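Local coordinates for protein acetyltransferase (Brucella abortus str. 2308 A, PDB 4ZBG) that binds acetyl-coenzyme A and probably transfers its acetyl group to an amine of an acceptor substrate, at residues 19-22 with 23-26; 59-63 with 64-68. One frame throughout, in Å; residues are numbered along the deposited sequence.

Contact 1: 19-22 with 23-26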
loop_
_atom_site.group_PDB
_atom_site.type_symbol
_atom_site.label_atom_id
_atom_site.label_comp_id
_atom_site.label_asym_id
_atom_site.label_seq_id
_atom_site.Cartn_x
_atom_site.Cartn_y
_atom_site.Cartn_z
ATOM N N ALA A 19 9.374 12.305 0.920
ATOM C CA ALA A 19 8.913 11.948 -0.422
ATOM C C ALA A 19 10.018 11.376 -1.310
ATOM O O ALA A 19 9.814 10.376 -2.004
ATOM C CB ALA A 19 8.237 13.142 -1.097
ATOM N N ALA A 20 11.189 11.998 -1.294
ATOM C CA ALA A 20 12.273 11.551 -2.160
ATOM C C ALA A 20 12.735 10.167 -1.753
ATOM O O ALA A 20 12.917 9.296 -2.591
ATOM C CB ALA A 20 13.434 12.540 -2.134
ATOM N N GLU A 21 12.917 9.956 -0.458
ATOM C CA GLU A 21 13.388 8.663 0.009
ATOM C C GLU A 21 12.370 7.539 -0.205
ATOM O O GLU A 21 12.736 6.413 -0.551
ATOM C CB GLU A 21 13.786 8.738 1.470
ATOM C CG GLU A 21 14.518 7.514 1.896
ATOM C CD GLU A 21 15.299 7.708 3.165
ATOM O OE1 GLU A 21 15.399 8.851 3.658
ATOM O OE2 GLU A 21 15.832 6.713 3.659
ATOM N N ILE A 22 11.092 7.836 0.007
ATOM C CA ILE A 22 10.042 6.864 -0.277
ATOM C C ILE A 22 10.137 6.434 -1.736
ATOM O O ILE A 22 10.036 5.247 -2.057
ATOM C CB ILE A 22 8.648 7.442 0.042
ATOM C CG1 ILE A 22 8.431 7.518 1.556
ATOM C CG2 ILE A 22 7.547 6.626 -0.642
ATOM C CD1 ILE A 22 7.216 8.322 1.955
ATOM N N ARG A 23 10.321 7.398 -2.631
ATOM C CA ARG A 23 10.375 7.063 -4.043
ATOM C C ARG A 23 11.627 6.260 -4.381
ATOM O O ARG A 23 11.581 5.334 -5.176
ATOM C CB ARG A 23 10.263 8.314 -4.911
ATOM C CG ARG A 23 10.272 8.004 -6.394
ATOM C CD ARG A 23 9.575 9.087 -7.162
ATOM N NE ARG A 23 9.658 8.860 -8.598
ATOM C CZ ARG A 23 8.960 9.537 -9.497
ATOM N NH1 ARG A 23 8.073 10.451 -9.114
ATOM N NH2 ARG A 23 9.133 9.273 -10.782
ATOM N N GLN A 24 12.734 6.580 -3.726
ATOM C CA GLN A 24 13.967 5.820 -3.917
ATOM C C GLN A 24 13.803 4.357 -3.493
ATOM O O GLN A 24 14.232 3.441 -4.194
ATOM C CB GLN A 24 15.101 6.470 -3.129
ATOM C CG GLN A 24 16.436 5.759 -3.227
ATOM C CD GLN A 24 17.464 6.305 -2.245
ATOM O OE1 GLN A 24 17.253 7.343 -1.612
ATOM N NE2 GLN A 24 18.578 5.596 -2.104
ATOM N N VAL A 25 13.177 4.137 -2.345
ATOM C CA VAL A 25 12.940 2.779 -1.873
ATOM C C VAL A 25 11.999 2.025 -2.819
ATOM O O VAL A 25 12.243 0.868 -3.177
ATOM C CB VAL A 25 12.407 2.797 -0.433
ATOM C CG1 VAL A 25 11.955 1.414 -0.024
ATOM C CG2 VAL A 25 13.487 3.320 0.516
ATOM N N THR A 26 10.923 2.691 -3.220
ATOM C CA THR A 26 9.949 2.100 -4.116
ATOM C C THR A 26 10.635 1.696 -5.419
ATOM O O THR A 26 10.474 0.573 -5.909
ATOM C CB THR A 26 8.820 3.103 -4.419
ATOM O OG1 THR A 26 8.167 3.455 -3.199
ATOM C CG2 THR A 26 7.800 2.524 -5.363
#
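Thr26 turns its hydroxyl back along the helix onto the carbonyl of Ile22, one turn earlier: OG1 donates to Ile22 O at 2.8 Å. Ile22 O also takes the backbone bond from Thr26 N, at 2.9 Å, and the two donors come from opposite faces of the carbonyl plane, OG1 well above it (38°). With OG1 beside its own backbone N (chi1 -60°), the hydroxyl hangs over the preceding turn, and the bond to Ile22 O gives this buried group a partner, which makes threonine suitable here. The side chains of Ile22 and Thr26 cross obliquely, Ile22 CG2 passing 4.1 Å from Thr26 OG1. On the next ridge Val25 rests CG2 on Glu21 O at 3.4 Å, while Val25 N is bonded to the same oxygen.

These are successive i to i+4 steps of helix 19-30, the first long helix of the GNAT fold, laid on the sheet. Ile22 and Val25, both buried and branched at CB, form the apolar face of the helix and pack on His68 and Val65 of strand 64-76. Arg23, extended from CG to NE, runs out on another side to salt bridges with Glu27 and with Asp45 of helix 40-49. Gln24 and Ala20 are both exposed, and a polar amide suits the position of Gln24. Glu21 sends OE2 to the backbone N of Val65.

Contact 2: 59-63 with 64-68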
loop_
_atom_site.group_PDB
_atom_site.type_symbol
_atom_site.label_atom_id
_atom_site.label_comp_id
_atom_site.label_asym_id
_atom_site.label_seq_id
_atom_site.Cartn_x
_atom_site.Cartn_y
_atom_site.Cartn_z
ATOM N N ALA A 59 8.517 2.312 7.245
ATOM C CA ALA A 59 9.298 1.628 8.258
ATOM C C ALA A 59 10.660 2.305 8.255
ATOM O O ALA A 59 11.323 2.364 7.221
ATOM C CB ALA A 59 9.445 0.170 7.907
ATOM N N GLU A 60 11.077 2.806 9.414
ATOM C CA GLU A 60 12.284 3.609 9.536
ATOM C C GLU A 60 13.199 2.992 10.583
ATOM O O GLU A 60 12.749 2.542 11.646
ATOM C CB GLU A 60 11.892 5.026 9.954
ATOM C CG GLU A 60 13.016 6.043 10.064
ATOM C CD GLU A 60 12.466 7.430 10.332
ATOM O OE1 GLU A 60 11.620 7.553 11.245
ATOM O OE2 GLU A 60 12.844 8.384 9.618
ATOM N N GLU A 61 14.491 2.976 10.286
ATOM C CA GLU A 61 15.486 2.489 11.227
ATOM C C GLU A 61 16.752 3.300 11.007
ATOM O O GLU A 61 17.198 3.455 9.864
ATOM C CB GLU A 61 15.741 1.011 10.964
ATOM C CG GLU A 61 16.619 0.312 11.972
ATOM C CD GLU A 61 16.852 -1.126 11.582
ATOM O OE1 GLU A 61 17.928 -1.422 11.034
ATOM O OE2 GLU A 61 15.947 -1.961 11.790
ATOM N N ASP A 62 17.321 3.834 12.088
ATOM C CA ASP A 62 18.513 4.680 11.999
ATOM C C ASP A 62 18.324 5.832 11.008
ATOM O O ASP A 62 19.255 6.219 10.297
ATOM C CB ASP A 62 19.750 3.844 11.644
ATOM C CG ASP A 62 20.163 2.918 12.768
ATOM O OD1 ASP A 62 20.087 3.343 13.940
ATOM O OD2 ASP A 62 20.562 1.770 12.485
ATOM N N GLY A 63 17.108 6.371 10.965
ATOM C CA GLY A 63 16.800 7.501 10.109
ATOM C C GLY A 63 16.637 7.183 8.635
ATOM O O GLY A 63 16.443 8.090 7.830
ATOM N N GLN A 64 16.704 5.900 8.282
ATOM C CA GLN A 64 16.563 5.460 6.895
ATOM C C GLN A 64 15.209 4.791 6.684
ATOM O O GLN A 64 14.760 4.012 7.527
ATOM C CB GLN A 64 17.675 4.470 6.537
ATOM C CG GLN A 64 17.601 3.940 5.105
ATOM C CD GLN A 64 18.698 2.941 4.781
ATOM O OE1 GLN A 64 19.325 2.999 3.716
ATOM N NE2 GLN A 64 18.944 2.026 5.693
ATOM N N VAL A 65 14.560 5.102 5.568
ATOM C CA VAL A 65 13.330 4.410 5.190
ATOM C C VAL A 65 13.693 3.026 4.672
ATOM O O VAL A 65 14.413 2.902 3.682
ATOM C CB VAL A 65 12.520 5.192 4.140
ATOM C CG1 VAL A 65 11.317 4.376 3.691
ATOM C CG2 VAL A 65 12.080 6.547 4.688
ATOM N N LEU A 66 13.200 1.985 5.335
ATOM C CA LEU A 66 13.435 0.614 4.891
ATOM C C LEU A 66 12.301 0.075 4.032
ATOM O O LEU A 66 12.490 -0.875 3.284
ATOM C CB LEU A 66 13.597 -0.313 6.089
ATOM C CG LEU A 66 14.720 -0.011 7.072
ATOM C CD1 LEU A 66 14.755 -1.122 8.100
ATOM C CD2 LEU A 66 16.061 0.116 6.357
ATOM N N GLY A 67 11.116 0.655 4.177
ATOM C CA GLY A 67 9.950 0.156 3.484
ATOM C C GLY A 67 8.856 1.183 3.506
ATOM O O GLY A 67 8.882 2.108 4.323
ATOM N N HIS A 68 7.894 1.009 2.610
ATOM C CA HIS A 68 6.813 1.957 2.434
ATOM C C HIS A 68 5.556 1.224 1.978
ATOM O O HIS A 68 5.632 0.212 1.272
ATOM C CB HIS A 68 7.191 3.010 1.388
ATOM C CG HIS A 68 6.049 3.892 1.015
ATOM N ND1 HIS A 68 5.338 3.738 -0.157
ATOM C CD2 HIS A 68 5.455 4.902 1.692
ATOM C CE1 HIS A 68 4.363 4.629 -0.190
ATOM N NE2 HIS A 68 4.417 5.349 0.919
HETATM O O HOH W 1 18.837 1.782 8.350
#
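Ala59 and the pair Leu66 and Gly67 meet in a classic beta bulge, close to the turn of the hairpin formed by strands 55-61 and 64-76, the second and third strands along the chain in the GNAT sheet. Among the backbone bonds, Leu66 N reaches Ala59 O at 2.7 Å, nearly along the C=O axis, and Gly67 N adds a weak second bond to the same oxygen at 3.5 Å. Ala59 N returns a bond to Gly67 O, approaching from above that carbonyl's plane. Toward the turn, Glu61 N donates to Gln64 O within the carbonyl plane, and Gln64 N closes the type I' turn on Glu61 O at 3.0 Å. At its corners, positive phi favours glycine at Gly63 (76°), while Asp62 (53°) is left-handed helical, a conformation Asp, Asn and Gly adopt more readily than most residues.

Weaker CA-H...O contacts fill in between: Glu60 CA lies 3.2 Å from Gln64 O, and Val65 CA faces Ala59 O.

Apolar contact is carried by Leu66, whose CD1 lies 3.7 Å from Glu61 CB as the two side chains cross. Beyond CB, Glu61 is extended, with CG anti to the backbone N (chi1 -172°), and this carries its carboxylate on to Arg95. The small methyl of Ala59 fits opposite Gly67, beside Ile100 of helix 100-114.

A water joins the turn to a side chain, donating to Glu61 O at 2.8 Å and accepting from Gln64 NE2 at 2.7 Å. Glu61 O thus receives both a backbone and a water proton, so this solvent-facing end of the hairpin is held by polar bonds, whereas the bulge is buried, with Ile100 and Leu92 among the side chains packed on it.

Overall arrangement
Contact 1 precedes contact 2 in the chain, and their centres lie 10 Å apart on the same side of the chain's centre, helix 19-30, through its residues 19-26, resting on the second strand of the hairpin 59-68. Among the points that join them, Glu21 OE2 and Val65 N are 2.8 Å apart, a probable hydrogen bond, Val25 CG2 packs against Val65 O at 3.3 Å, and Ile22 CG2 meets His68 CG at 3.5 Å. Both contacts approach the cofactor: the side chain of Val25 and Gly67 each lie about 7 Å from the bound acetyl-coenzyme A, too far for either to touch it directly. Together they form helix-on-sheet packing beside the cofactor.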